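Local coordinates for TouB protein (Pseudomonas stutzeri, PDB 2INC) that is a small ubiquitin-like component of the toluene o-xylene monooxygenase system, probably serving its monooxygenase activity, at residues 2-7 / 75-80; 6-11 / 35-40; 20-25 / 65-70; 26-31 / 49-54. All coordinates share one frame; numbering follows the deposited sequence.

Contacts 1 and 4 form the middle of the fold, their centres about 8 Å apart: strands 2-8 and 76-82 lie side by side in contact 1, strand 48-53 flanks 76-82, and helix 25-33 crosses strand 48-53 in contact 4. Contact 2 takes over where strand 2-8 ends, sharing S6 and N7 with contact 1; F8 CZ of contact 2 then lies 3.9 Å from L49 CD1 of contact 4. Contact 3 is at the other end of the molecule, its centre about 21 Å from that of contact 2, and meets contact 1 where V66 CG1 comes within 4.0 Å of F2 CD2. Another protein chain of the assembly touches contacts 1, 2 and 4, but not contact 3.

Contact 1: residues 2-7 / 75-80; sequences FPIMSN and ETLDII
I4 sets CG1 between its backbone N and its carbonyl carbon (chi1 58°), a torsion that brings both branches, CG2 and CG1 with CD1 beyond it, to the CD1 methyl of L77, CB close behind; I4 CG2 is 4.0 Å from L77 CD1, and the two side chains cross at about a right angle. This is the parallel pairing of first and last strands in the ubiquitin-like beta-grasp fold. M5 and N7 each bond through both backbone polar atoms: M5 N to E75 O (2.9 Å), L77 N to M5 O (2.8 Å), N7 N to L77 O (2.9 Å) and I79 N to N7 O (3.0 Å). The second meets its carbonyl almost head-on, the last from 40° above the carbonyl plane. M5, T76 and N7 share the sheet face that meets another protein chain, where T76 OG1 bonds to an acidic side chain. S6 and L77 point to the other face, where C32 of helix 25-33 packs on I4 and I79. Cutting I4 back to an alanine is likely to take away the CG2 and CD1 methyls that meet L77 CD1 and open a gap beside C32. Further along, S6 OG sits tightly against the I79 CD1 methyl, 3.1 Å away.

Contact 2: residues 6-11 / 35-40; sequences SNFERD and HSINRR
F8 turns one ring face to S36, whose CB stands over it toward the rim, 4.0 Å from the F8 ring centroid and 26° off the normal. I37 crosses the same side chain at about a right angle; its CD1 reaches F8 CE2 obliquely at 3.5 Å. Beside this apolar patch is a buried polar one, built on D11. Its OD2 accepts from S36 OG (2.8 Å) on the anti lone pair and also takes the salt bridge from R40 NH1 (3.0 Å). The carboxylate comes to the edge of the R40 guanidinium, the two planes 33° apart, and R40 NH1 adds a weak bond to D11 OD1 at 3.3 Å. A bend at chi3 (-121°) brings the R40 guanidinium round to the aspartate, and the pairing probably keeps both groups charged. S36 OG gives its proton to D11 and receives one from a water 2.8 Å away, which also bonds S6 OG. D11 is presented by a type II turn, closed by D11 N to F8 O at 3.0 Å; S36 O accepts from R39 N and R40 N. An aromatic side chain of another protein's chain makes a cation-pi contact with R40. The contact ties the end of strand 2-8 to the loop following helix 25-33, with F8 also packing on C32 and A33 of that helix and on I79 of strand 76-82.

Contact 3: residues 20-25 / 65-70; sequences DTEDTM and IVSDAG
I65 lies against the carbonyls of the opposing turn, beginning at CB, which is 3.2 Å from D23 O. From there CG2 branches toward T24, whose OG1 it passes at 4.1 Å, crossing that side chain at about a right angle. The other branch, CG1, sits between the backbone N and carbonyl carbon (chi1 82°), and this swings it over T21 O. The tip, I65 CD1, comes to 3.4 Å from T21 O and 3.5 Å from E22 OE2, the glutamate running alongside in the same direction. A serine in place of I65 would probably take the CD1 methyl away from T21 O and E22 OE2 and open a gap there. The partner is a type I turn from D20 to D23, tightened by an Asx turn in which D20 OD2 accepts from E22 N; in this beta-grasp fold it connects strand 14-19 to helix 25-33, and T24 takes the helix N-cap position. Two backbone bonds fasten it to 65-70: V66 N to D23 O (2.8 Å), the donor nearly in line with the C=O bond, and S67 N to T21 O (2.8 Å), on a lone pair. V66 CG2 tucks in 3.4 Å from D20 O. At the helix start, M25 bends so that its CE methyl rests 3.6 Å from A69 CB.

Contact 4: residues 26-31 / 49-54; sequences DQVAEK and LRVRRH
The D26 carboxylate and the L49 carbonyl are the flat groups nearest each other at this end, joined through a water: D26 OD1 and L49 O, both acceptors, are 4.3 Å apart, and one water donates to D26 OD1 (2.9 Å) and to L49 O (2.7 Å). That water lies well to one side of the carboxylate plane, beyond OD1, while R62 NE makes a salt bridge to the same oxygen, so D26 OD1 has two donors. The R50 guanidinium, though opposite in charge, does not touch the carboxylate. Beyond this water-bridged pair lies the helix-on-sheet packing of the beta-grasp fold: helix 26-31 crosses strand 49-53 at 99°, with the axes 7.7 Å apart at their closest. A29 is the helix residue that meets the strand most directly. Its single methyl lets the backbones come close, and A29 CB rests 3.7 Å from L49 CB on one side and 4.2 Å from V51 CG2 on the other. L49 sends CG anti to its own carbonyl carbon (chi1 -57°), and the chain then runs alongside the helix, CD1 coming beside A29 O. L49 and V51, two residues apart on the strand, both point at the helix, while R50 between them points away and bonds F60 O through NH2. F8 of strand 2-8 packs on L49, and I79 of the adjacent strand 76-82 packs on A29. V28, the residue before A29, touches the strand by a methyl: V28 CG1 lies 4.3 Å from V51 CG2.

Contact 1: residues 2-7 / 75-80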
loop_
_atom_site.group_PDB
_atom_site.type_symbol
_atom_site.label_atom_id
_atom_site.label_comp_id
_atom_site.label_asym_id
_atom_site.label_seq_id
_atom_site.Cartn_x
_atom_site.Cartn_y
_atom_site.Cartn_z
ATOM N N PHE C 2 54.635 20.780 -20.389
ATOM C CA PHE C 2 53.665 21.339 -21.337
ATOM C C PHE C 2 52.566 20.321 -21.575
ATOM O O PHE C 2 52.843 19.181 -21.949
ATOM C CB PHE C 2 54.359 21.700 -22.637
ATOM C CG PHE C 2 53.494 22.456 -23.622
ATOM C CD1 PHE C 2 53.304 23.829 -23.501
ATOM C CD2 PHE C 2 52.895 21.804 -24.685
ATOM C CE1 PHE C 2 52.533 24.520 -24.410
ATOM C CE2 PHE C 2 52.126 22.507 -25.610
ATOM C CZ PHE C 2 51.945 23.862 -25.469
ATOM N N PRO C 3 51.304 20.719 -21.318
ATOM C CA PRO C 3 50.212 19.753 -21.471
ATOM C C PRO C 3 49.781 19.629 -22.904
ATOM O O PRO C 3 49.586 20.633 -23.615
ATOM C CB PRO C 3 49.089 20.366 -20.628
ATOM C CG PRO C 3 49.327 21.880 -20.769
ATOM C CD PRO C 3 50.840 22.035 -20.832
ATOM N N ILE C 4 49.666 18.396 -23.349
ATOM C CA ILE C 4 48.971 18.161 -24.590
ATOM C C ILE C 4 47.894 17.095 -24.373
ATOM O O ILE C 4 47.899 16.363 -23.357
ATOM C CB ILE C 4 49.936 17.759 -25.774
ATOM C CG1 ILE C 4 50.748 16.514 -25.429
ATOM C CG2 ILE C 4 50.867 18.946 -26.169
ATOM C CD1 ILE C 4 50.209 15.242 -25.970
ATOM N N MET C 5 47.001 16.999 -25.352
ATOM C CA MET C 5 45.945 15.967 -25.425
ATOM C C MET C 5 46.268 14.966 -26.542
ATOM O O MET C 5 46.385 15.318 -27.728
ATOM C CB MET C 5 44.533 16.597 -25.685
ATOM C CG MET C 5 44.092 17.671 -24.639
ATOM S SD MET C 5 44.178 17.081 -22.945
ATOM C CE MET C 5 43.343 18.407 -22.058
ATOM N N SER C 6 46.374 13.712 -26.154
ATOM C CA SER C 6 46.828 12.653 -27.035
ATOM C C SER C 6 45.647 11.896 -27.554
ATOM O O SER C 6 44.931 11.313 -26.760
ATOM C CB SER C 6 47.687 11.698 -26.189
ATOM O OG SER C 6 47.929 10.485 -26.890
ATOM N N ASN C 7 45.457 11.909 -28.874
ATOM C CA ASN C 7 44.468 11.128 -29.578
ATOM C C ASN C 7 45.251 9.990 -30.300
ATOM O O ASN C 7 45.736 10.155 -31.430
ATOM C CB ASN C 7 43.765 12.024 -30.623
ATOM C CG ASN C 7 42.570 11.356 -31.270
ATOM O OD1 ASN C 7 41.990 10.413 -30.723
ATOM N ND2 ASN C 7 42.176 11.853 -32.431
ATOM N N GLU C 75 46.735 21.633 -26.711
ATOM C CA GLU C 75 46.534 21.254 -28.123
ATOM C C GLU C 75 46.343 19.751 -28.253
ATOM O O GLU C 75 47.023 18.950 -27.562
ATOM C CB GLU C 75 47.792 21.636 -28.920
ATOM C CG GLU C 75 47.643 21.488 -30.395
ATOM C CD GLU C 75 47.132 22.764 -31.029
ATOM O OE1 GLU C 75 47.614 23.869 -30.640
ATOM O OE2 GLU C 75 46.267 22.653 -31.923
ATOM N N THR C 76 45.417 19.343 -29.130
ATOM C CA THR C 76 45.245 17.919 -29.392
ATOM C C THR C 76 46.146 17.484 -30.538
ATOM O O THR C 76 46.147 18.089 -31.626
ATOM C CB THR C 76 43.744 17.557 -29.677
ATOM O OG1 THR C 76 42.979 17.953 -28.518
ATOM C CG2 THR C 76 43.533 16.061 -29.915
ATOM N N LEU C 77 46.814 16.370 -30.294
ATOM C CA LEU C 77 47.751 15.757 -31.251
ATOM C C LEU C 77 47.355 14.322 -31.547
ATOM O O LEU C 77 47.156 13.525 -30.615
ATOM C CB LEU C 77 49.161 15.771 -30.641
ATOM C CG LEU C 77 49.747 17.120 -30.268
ATOM C CD1 LEU C 77 51.102 16.934 -29.574
ATOM C CD2 LEU C 77 49.828 18.053 -31.474
ATOM N N ASP C 78 47.236 13.979 -32.832
ATOM C CA ASP C 78 47.065 12.580 -33.248
ATOM C C ASP C 78 48.414 11.854 -33.181
ATOM O O ASP C 78 49.439 12.437 -33.544
ATOM C CB ASP C 78 46.539 12.521 -34.675
ATOM C CG ASP C 78 45.205 13.179 -34.820
ATOM O OD1 ASP C 78 44.432 13.154 -33.806
ATOM O OD2 ASP C 78 44.941 13.715 -35.932
ATOM N N ILE C 79 48.428 10.639 -32.657
ATOM C CA ILE C 79 49.655 9.854 -32.630
ATOM C C ILE C 79 49.315 8.665 -33.489
ATOM O O ILE C 79 48.449 7.823 -33.136
ATOM C CB ILE C 79 50.123 9.446 -31.209
ATOM C CG1 ILE C 79 50.215 10.654 -30.288
ATOM C CG2 ILE C 79 51.550 8.865 -31.253
ATOM C CD1 ILE C 79 48.887 11.046 -29.754
ATOM N N ILE C 80 49.948 8.640 -34.659
ATOM C CA ILE C 80 49.605 7.681 -35.710
ATOM C C ILE C 80 50.765 6.710 -36.060
ATOM O O ILE C 80 51.944 7.059 -35.924
ATOM C CB ILE C 80 49.075 8.420 -36.973
ATOM C CG1 ILE C 80 50.145 9.358 -37.506
ATOM C CG2 ILE C 80 47.820 9.251 -36.607
ATOM C CD1 ILE C 80 49.759 10.147 -38.771
#

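Contact 2: residues 6-11 / 35-40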
loop_
_atom_site.group_PDB
_atom_site.type_symbol
_atom_site.label_atom_id
_atom_site.label_comp_id
_atom_site.label_asym_id
_atom_site.label_seq_id
_atom_site.Cartn_x
_atom_site.Cartn_y
_atom_site.Cartn_z
ATOM N N SER C 6 46.374 13.712 -26.154
ATOM C CA SER C 6 46.828 12.653 -27.035
ATOM C C SER C 6 45.647 11.896 -27.554
ATOM O O SER C 6 44.931 11.313 -26.760
ATOM C CB SER C 6 47.687 11.698 -26.189
ATOM O OG SER C 6 47.929 10.485 -26.890
ATOM N N ASN C 7 45.457 11.909 -28.874
ATOM C CA ASN C 7 44.468 11.128 -29.578
ATOM C C ASN C 7 45.251 9.990 -30.300
ATOM O O ASN C 7 45.736 10.155 -31.430
ATOM C CB ASN C 7 43.765 12.024 -30.623
ATOM C CG ASN C 7 42.570 11.356 -31.270
ATOM O OD1 ASN C 7 41.990 10.413 -30.723
ATOM N ND2 ASN C 7 42.176 11.853 -32.431
ATOM N N PHE C 8 45.382 8.854 -29.625
ATOM C CA PHE C 8 46.268 7.795 -30.070
ATOM C C PHE C 8 45.565 6.886 -31.077
ATOM O O PHE C 8 44.382 6.526 -30.874
ATOM C CB PHE C 8 46.772 7.006 -28.868
ATOM C CG PHE C 8 48.063 6.282 -29.143
ATOM C CD1 PHE C 8 49.284 6.854 -28.772
ATOM C CD2 PHE C 8 48.068 5.051 -29.793
ATOM C CE1 PHE C 8 50.502 6.193 -29.024
ATOM C CE2 PHE C 8 49.286 4.397 -30.064
ATOM C CZ PHE C 8 50.489 4.984 -29.688
ATOM N N GLU C 9 46.255 6.525 -32.175
ATOM C CA GLU C 9 45.573 5.794 -33.242
ATOM C C GLU C 9 45.056 4.486 -32.697
ATOM O O GLU C 9 45.752 3.809 -31.912
ATOM C CB GLU C 9 46.480 5.537 -34.445
ATOM C CG GLU C 9 45.807 4.738 -35.542
ATOM C CD GLU C 9 46.651 4.685 -36.829
ATOM O OE1 GLU C 9 47.799 5.191 -36.842
ATOM O OE2 GLU C 9 46.153 4.123 -37.821
ATOM N N ARG C 10 43.807 4.186 -33.062
ATOM C CA ARG C 10 43.105 2.952 -32.639
ATOM C C ARG C 10 42.639 2.889 -31.177
ATOM O O ARG C 10 41.953 1.928 -30.800
ATOM C CB ARG C 10 43.959 1.719 -32.957
ATOM C CG ARG C 10 44.307 1.618 -34.430
ATOM C CD ARG C 10 45.226 0.449 -34.628
ATOM N NE ARG C 10 44.443 -0.762 -34.456
ATOM C CZ ARG C 10 43.755 -1.342 -35.433
ATOM N NH1 ARG C 10 43.802 -0.840 -36.679
ATOM N NH2 ARG C 10 43.035 -2.427 -35.162
ATOM N N ASP C 11 43.062 3.845 -30.345
ATOM C CA ASP C 11 42.451 4.035 -29.020
ATOM C C ASP C 11 41.016 4.630 -29.172
ATOM O O ASP C 11 40.598 5.026 -30.281
ATOM C CB ASP C 11 43.320 4.934 -28.142
ATOM C CG ASP C 11 43.205 4.588 -26.645
ATOM O OD1 ASP C 11 42.202 3.967 -26.211
ATOM O OD2 ASP C 11 44.123 4.948 -25.877
ATOM N N HIS C 35 50.283 5.483 -22.409
ATOM C CA HIS C 35 48.910 5.535 -21.900
ATOM C C HIS C 35 47.939 4.803 -22.815
ATOM O O HIS C 35 46.728 4.812 -22.549
ATOM C CB HIS C 35 48.468 6.990 -21.690
ATOM C CG HIS C 35 49.204 7.678 -20.585
ATOM N ND1 HIS C 35 49.038 7.348 -19.252
ATOM C CD2 HIS C 35 50.147 8.649 -20.616
ATOM C CE1 HIS C 35 49.851 8.086 -18.513
ATOM N NE2 HIS C 35 50.534 8.883 -19.316
ATOM N N SER C 36 48.445 4.148 -23.866
ATOM C CA SER C 36 47.578 3.498 -24.861
ATOM C C SER C 36 48.070 2.126 -25.311
ATOM O O SER C 36 47.306 1.156 -25.253
ATOM C CB SER C 36 47.404 4.385 -26.075
ATOM O OG SER C 36 46.856 5.654 -25.687
ATOM N N ILE C 37 49.340 2.042 -25.751
ATOM C CA ILE C 37 49.906 0.758 -26.235
ATOM C C ILE C 37 49.950 -0.227 -25.065
ATOM O O ILE C 37 50.383 0.144 -23.948
ATOM C CB ILE C 37 51.321 0.926 -26.895
ATOM C CG1 ILE C 37 51.289 1.848 -28.130
ATOM C CG2 ILE C 37 52.003 -0.485 -27.194
ATOM C CD1 ILE C 37 50.591 1.278 -29.367
ATOM N N ASN C 38 49.498 -1.465 -25.306
ATOM C CA ASN C 38 49.428 -2.457 -24.232
ATOM C C ASN C 38 48.420 -2.113 -23.116
ATOM O O ASN C 38 48.414 -2.758 -22.058
ATOM C CB ASN C 38 50.814 -2.710 -23.611
ATOM C CG ASN C 38 51.705 -3.514 -24.533
ATOM O OD1 ASN C 38 51.255 -4.514 -25.139
ATOM N ND2 ASN C 38 52.954 -3.063 -24.692
ATOM N N ARG C 39 47.577 -1.113 -23.380
ATOM C CA ARG C 39 46.481 -0.793 -22.482
ATOM C C ARG C 39 45.094 -1.336 -22.884
ATOM O O ARG C 39 44.544 -2.042 -22.073
ATOM C CB ARG C 39 46.549 0.660 -21.955
ATOM C CG ARG C 39 47.609 0.832 -20.817
ATOM C CD ARG C 39 47.641 2.273 -20.253
ATOM N NE ARG C 39 48.784 2.486 -19.369
ATOM C CZ ARG C 39 48.752 2.306 -18.050
ATOM N NH1 ARG C 39 47.647 1.899 -17.457
ATOM N NH2 ARG C 39 49.839 2.515 -17.317
ATOM N N ARG C 40 44.892 -0.594 -23.966
ATOM C CA ARG C 40 44.115 -0.633 -25.041
ATOM C C ARG C 40 44.503 -0.646 -26.514
ATOM O O ARG C 40 43.629 -0.713 -27.233
ATOM C CB ARG C 40 43.177 0.458 -24.887
ATOM C CG ARG C 40 42.533 0.487 -23.722
ATOM C CD ARG C 40 41.747 1.798 -23.496
ATOM N NE ARG C 40 42.254 2.363 -22.315
ATOM C CZ ARG C 40 42.925 3.438 -22.165
ATOM N NH1 ARG C 40 43.122 4.323 -23.080
ATOM N NH2 ARG C 40 43.195 3.621 -21.029
HETATM O O HOH W 1 47.842 8.237 -25.622
HETATM O O HOH W 2 42.604 -0.657 -30.371
#

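Contact 3: residues 20-25 / 65-70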
loop_
_atom_site.group_PDB
_atom_site.type_symbol
_atom_site.label_atom_id
_atom_site.label_comp_id
_atom_site.label_asym_id
_atom_site.label_seq_id
_atom_site.Cartn_x
_atom_site.Cartn_y
_atom_site.Cartn_z
ATOM N N ASP C 20 57.462 17.509 -22.357
ATOM C CA ASP C 20 58.410 18.590 -22.075
ATOM C C ASP C 20 58.624 19.450 -23.312
ATOM O O ASP C 20 58.611 18.924 -24.416
ATOM C CB ASP C 20 59.745 17.986 -21.684
ATOM C CG ASP C 20 60.666 19.007 -21.071
ATOM O OD1 ASP C 20 60.553 19.245 -19.837
ATOM O OD2 ASP C 20 61.490 19.559 -21.838
ATOM N N THR C 21 58.830 20.756 -23.143
ATOM C CA THR C 21 59.081 21.653 -24.292
ATOM C C THR C 21 60.353 21.259 -25.093
ATOM O O THR C 21 60.487 21.564 -26.284
ATOM C CB THR C 21 59.157 23.145 -23.835
ATOM O OG1 THR C 21 60.069 23.276 -22.729
ATOM C CG2 THR C 21 57.790 23.645 -23.367
ATOM N N GLU C 22 61.240 20.519 -24.437
ATOM C CA GLU C 22 62.449 19.983 -25.073
ATOM C C GLU C 22 62.284 18.614 -25.778
ATOM O O GLU C 22 63.197 18.152 -26.471
ATOM C CB GLU C 22 63.568 19.930 -24.023
ATOM C CG GLU C 22 63.871 21.291 -23.384
ATOM C CD GLU C 22 64.040 22.395 -24.434
ATOM O OE1 GLU C 22 63.353 23.457 -24.330
ATOM O OE2 GLU C 22 64.837 22.182 -25.380
ATOM N N ASP C 23 61.148 17.947 -25.595
ATOM C CA ASP C 23 60.932 16.677 -26.249
ATOM C C ASP C 23 60.906 16.836 -27.744
ATOM O O ASP C 23 60.419 17.832 -28.280
ATOM C CB ASP C 23 59.618 16.010 -25.791
ATOM C CG ASP C 23 59.676 15.543 -24.353
ATOM O OD1 ASP C 23 60.803 15.384 -23.833
ATOM O OD2 ASP C 23 58.600 15.339 -23.721
ATOM N N THR C 24 61.488 15.851 -28.410
ATOM C CA THR C 24 61.292 15.624 -29.824
ATOM C C THR C 24 59.897 14.996 -30.065
ATOM O O THR C 24 59.341 14.371 -29.160
ATOM C CB THR C 24 62.340 14.593 -30.233
ATOM O OG1 THR C 24 63.645 15.199 -30.120
ATOM C CG2 THR C 24 62.150 14.202 -31.619
ATOM N N MET C 25 59.368 15.064 -31.292
ATOM C CA MET C 25 58.136 14.328 -31.576
ATOM C C MET C 25 58.216 12.837 -31.222
ATOM O O MET C 25 57.254 12.279 -30.663
ATOM C CB MET C 25 57.652 14.557 -33.001
ATOM C CG MET C 25 57.340 16.053 -33.233
ATOM S SD MET C 25 56.051 16.710 -32.098
ATOM C CE MET C 25 56.632 18.396 -31.847
ATOM N N ILE C 65 61.236 19.592 -32.124
ATOM C CA ILE C 65 60.983 19.628 -30.673
ATOM C C ILE C 65 59.736 20.472 -30.330
ATOM O O ILE C 65 59.331 21.361 -31.104
ATOM C CB ILE C 65 62.241 20.028 -29.785
ATOM C CG1 ILE C 65 62.461 21.536 -29.725
ATOM C CG2 ILE C 65 63.520 19.304 -30.268
ATOM C CD1 ILE C 65 63.086 22.018 -28.423
ATOM N N VAL C 66 59.131 20.155 -29.185
ATOM C CA VAL C 66 57.823 20.723 -28.797
ATOM C C VAL C 66 57.891 22.248 -28.829
ATOM O O VAL C 66 57.014 22.891 -29.409
ATOM C CB VAL C 66 57.389 20.261 -27.379
ATOM C CG1 VAL C 66 56.276 21.177 -26.824
ATOM C CG2 VAL C 66 56.936 18.819 -27.408
ATOM N N SER C 67 58.967 22.785 -28.225
ATOM C CA SER C 67 59.325 24.220 -28.199
ATOM C C SER C 67 59.171 24.932 -29.542
ATOM O O SER C 67 58.883 26.142 -29.583
ATOM C CB SER C 67 60.785 24.352 -27.775
ATOM O OG SER C 67 60.988 25.466 -26.936
ATOM N N ASP C 68 59.356 24.183 -30.627
ATOM C CA ASP C 68 59.349 24.725 -31.985
ATOM C C ASP C 68 58.076 24.408 -32.741
ATOM O O ASP C 68 57.936 24.751 -33.927
ATOM C CB ASP C 68 60.551 24.156 -32.770
ATOM C CG ASP C 68 61.899 24.488 -32.109
ATOM O OD1 ASP C 68 62.038 25.617 -31.588
ATOM O OD2 ASP C 68 62.818 23.627 -32.108
ATOM N N ALA C 69 57.147 23.713 -32.079
ATOM C CA ALA C 69 55.977 23.181 -32.799
ATOM C C ALA C 69 54.824 24.195 -32.922
ATOM O O ALA C 69 53.910 24.012 -33.763
ATOM C CB ALA C 69 55.505 21.819 -32.186
ATOM N N GLY C 70 54.861 25.252 -32.103
ATOM C CA GLY C 70 53.809 26.286 -32.163
ATOM C C GLY C 70 52.474 25.745 -31.643
ATOM O O GLY C 70 51.413 25.998 -32.206
#

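Contact 4: residues 26-31 / 49-54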
loop_
_atom_site.group_PDB
_atom_site.type_symbol
_atom_site.label_atom_id
_atom_site.label_comp_id
_atom_site.label_asym_id
_atom_site.label_seq_id
_atom_site.Cartn_x
_atom_site.Cartn_y
_atom_site.Cartn_z
ATOM N N ASP C 26 59.364 12.211 -31.500
ATOM C CA ASP C 26 59.592 10.831 -31.128
ATOM C C ASP C 26 59.391 10.619 -29.624
ATOM O O ASP C 26 58.803 9.601 -29.200
ATOM C CB ASP C 26 61.039 10.399 -31.509
ATOM C CG ASP C 26 61.167 9.969 -32.966
ATOM O OD1 ASP C 26 60.138 9.796 -33.641
ATOM O OD2 ASP C 26 62.308 9.769 -33.450
ATOM N N GLN C 27 59.905 11.538 -28.808
ATOM C CA GLN C 27 59.802 11.361 -27.347
ATOM C C GLN C 27 58.382 11.703 -26.833
ATOM O O GLN C 27 57.950 11.190 -25.798
ATOM C CB GLN C 27 60.824 12.204 -26.602
ATOM C CG GLN C 27 62.247 11.737 -26.894
ATOM C CD GLN C 27 63.289 12.792 -26.603
ATOM O OE1 GLN C 27 63.181 13.948 -27.050
ATOM N NE2 GLN C 27 64.331 12.393 -25.858
ATOM N N VAL C 28 57.691 12.577 -27.566
ATOM C CA VAL C 28 56.272 12.840 -27.277
ATOM C C VAL C 28 55.456 11.582 -27.525
ATOM O O VAL C 28 54.669 11.184 -26.666
ATOM C CB VAL C 28 55.743 14.001 -28.122
ATOM C CG1 VAL C 28 54.234 14.068 -28.049
ATOM C CG2 VAL C 28 56.339 15.307 -27.622
ATOM N N ALA C 29 55.644 10.954 -28.692
ATOM C CA ALA C 29 54.900 9.739 -29.050
ATOM C C ALA C 29 55.134 8.637 -28.022
ATOM O O ALA C 29 54.201 7.902 -27.631
ATOM C CB ALA C 29 55.256 9.287 -30.462
ATOM N N GLU C 30 56.374 8.537 -27.552
ATOM C CA GLU C 30 56.719 7.612 -26.468
ATOM C C GLU C 30 55.863 7.847 -25.226
ATOM O O GLU C 30 55.257 6.914 -24.687
ATOM C CB GLU C 30 58.215 7.761 -26.122
ATOM C CG GLU C 30 58.670 7.093 -24.837
ATOM C CD GLU C 30 58.761 5.558 -24.954
ATOM O OE1 GLU C 30 58.397 5.011 -26.041
ATOM O OE2 GLU C 30 59.197 4.900 -23.954
ATOM N N LYS C 31 55.845 9.090 -24.766
ATOM C CA LYS C 31 55.082 9.498 -23.612
ATOM C C LYS C 31 53.597 9.208 -23.787
ATOM O O LYS C 31 52.971 8.691 -22.885
ATOM C CB LYS C 31 55.325 10.974 -23.304
ATOM C CG LYS C 31 56.554 11.176 -22.414
ATOM C CD LYS C 31 57.008 12.606 -22.448
ATOM C CE LYS C 31 58.086 12.880 -21.429
ATOM N NZ LYS C 31 58.612 14.272 -21.640
ATOM N N LEU C 49 55.791 5.550 -34.840
ATOM C CA LEU C 49 54.772 6.474 -34.311
ATOM C C LEU C 49 55.071 7.890 -34.728
ATOM O O LEU C 49 56.157 8.419 -34.429
ATOM C CB LEU C 49 54.707 6.435 -32.778
ATOM C CG LEU C 49 54.437 5.084 -32.147
ATOM C CD1 LEU C 49 54.302 5.215 -30.642
ATOM C CD2 LEU C 49 53.187 4.504 -32.764
ATOM N N ARG C 50 54.129 8.518 -35.418
ATOM C CA ARG C 50 54.289 9.929 -35.805
ATOM C C ARG C 50 53.341 10.860 -35.006
ATOM O O ARG C 50 52.349 10.383 -34.433
ATOM C CB ARG C 50 54.082 10.063 -37.315
ATOM C CG ARG C 50 55.162 9.272 -38.107
ATOM C CD ARG C 50 56.578 9.751 -37.738
ATOM N NE ARG C 50 56.770 11.182 -38.006
ATOM C CZ ARG C 50 56.813 11.734 -39.221
ATOM N NH1 ARG C 50 56.673 10.980 -40.302
ATOM N NH2 ARG C 50 56.984 13.045 -39.355
ATOM N N VAL C 51 53.649 12.159 -34.970
ATOM C CA VAL C 51 52.785 13.167 -34.310
ATOM C C VAL C 51 52.182 14.150 -35.340
ATOM O O VAL C 51 52.933 14.803 -36.067
ATOM C CB VAL C 51 53.580 13.953 -33.221
ATOM C CG1 VAL C 51 52.664 14.915 -32.446
ATOM C CG2 VAL C 51 54.248 13.005 -32.246
ATOM N N ARG C 52 50.845 14.254 -35.429
ATOM C CA ARG C 52 50.249 15.360 -36.196
ATOM C C ARG C 52 49.253 16.177 -35.395
ATOM O O ARG C 52 48.569 15.655 -34.497
ATOM C CB ARG C 52 49.625 14.927 -37.516
ATOM C CG ARG C 52 48.670 13.835 -37.396
ATOM C CD ARG C 52 47.705 13.732 -38.577
ATOM N NE ARG C 52 46.736 12.712 -38.185
ATOM C CZ ARG C 52 46.026 11.960 -39.021
ATOM N NH1 ARG C 52 46.150 12.116 -40.341
ATOM N NH2 ARG C 52 45.187 11.045 -38.530
ATOM N N ARG C 53 49.203 17.463 -35.705
ATOM C CA ARG C 53 48.297 18.383 -35.062
ATOM C C ARG C 53 46.870 17.976 -35.454
ATOM O O ARG C 53 46.561 17.898 -36.645
ATOM C CB ARG C 53 48.618 19.799 -35.519
ATOM C CG ARG C 53 47.833 20.888 -34.809
ATOM C CD ARG C 53 47.983 22.222 -35.535
ATOM N NE ARG C 53 49.179 22.875 -35.053
ATOM C CZ ARG C 53 50.089 23.488 -35.807
ATOM N NH1 ARG C 53 49.962 23.552 -37.134
ATOM N NH2 ARG C 53 51.152 24.028 -35.210
ATOM N N HIS C 54 46.020 17.695 -34.456
ATOM C CA HIS C 54 44.686 17.147 -34.730
ATOM C C HIS C 54 43.891 18.098 -35.604
ATOM O O HIS C 54 43.253 17.669 -36.565
ATOM C CB HIS C 54 43.893 16.848 -33.444
ATOM C CG HIS C 54 42.591 16.142 -33.699
ATOM N ND1 HIS C 54 41.367 16.767 -33.583
ATOM C CD2 HIS C 54 42.328 14.864 -34.061
ATOM C CE1 HIS C 54 40.409 15.907 -33.885
ATOM N NE2 HIS C 54 40.964 14.747 -34.184
HETATM O O HOH W 3 58.385 7.566 -33.158
#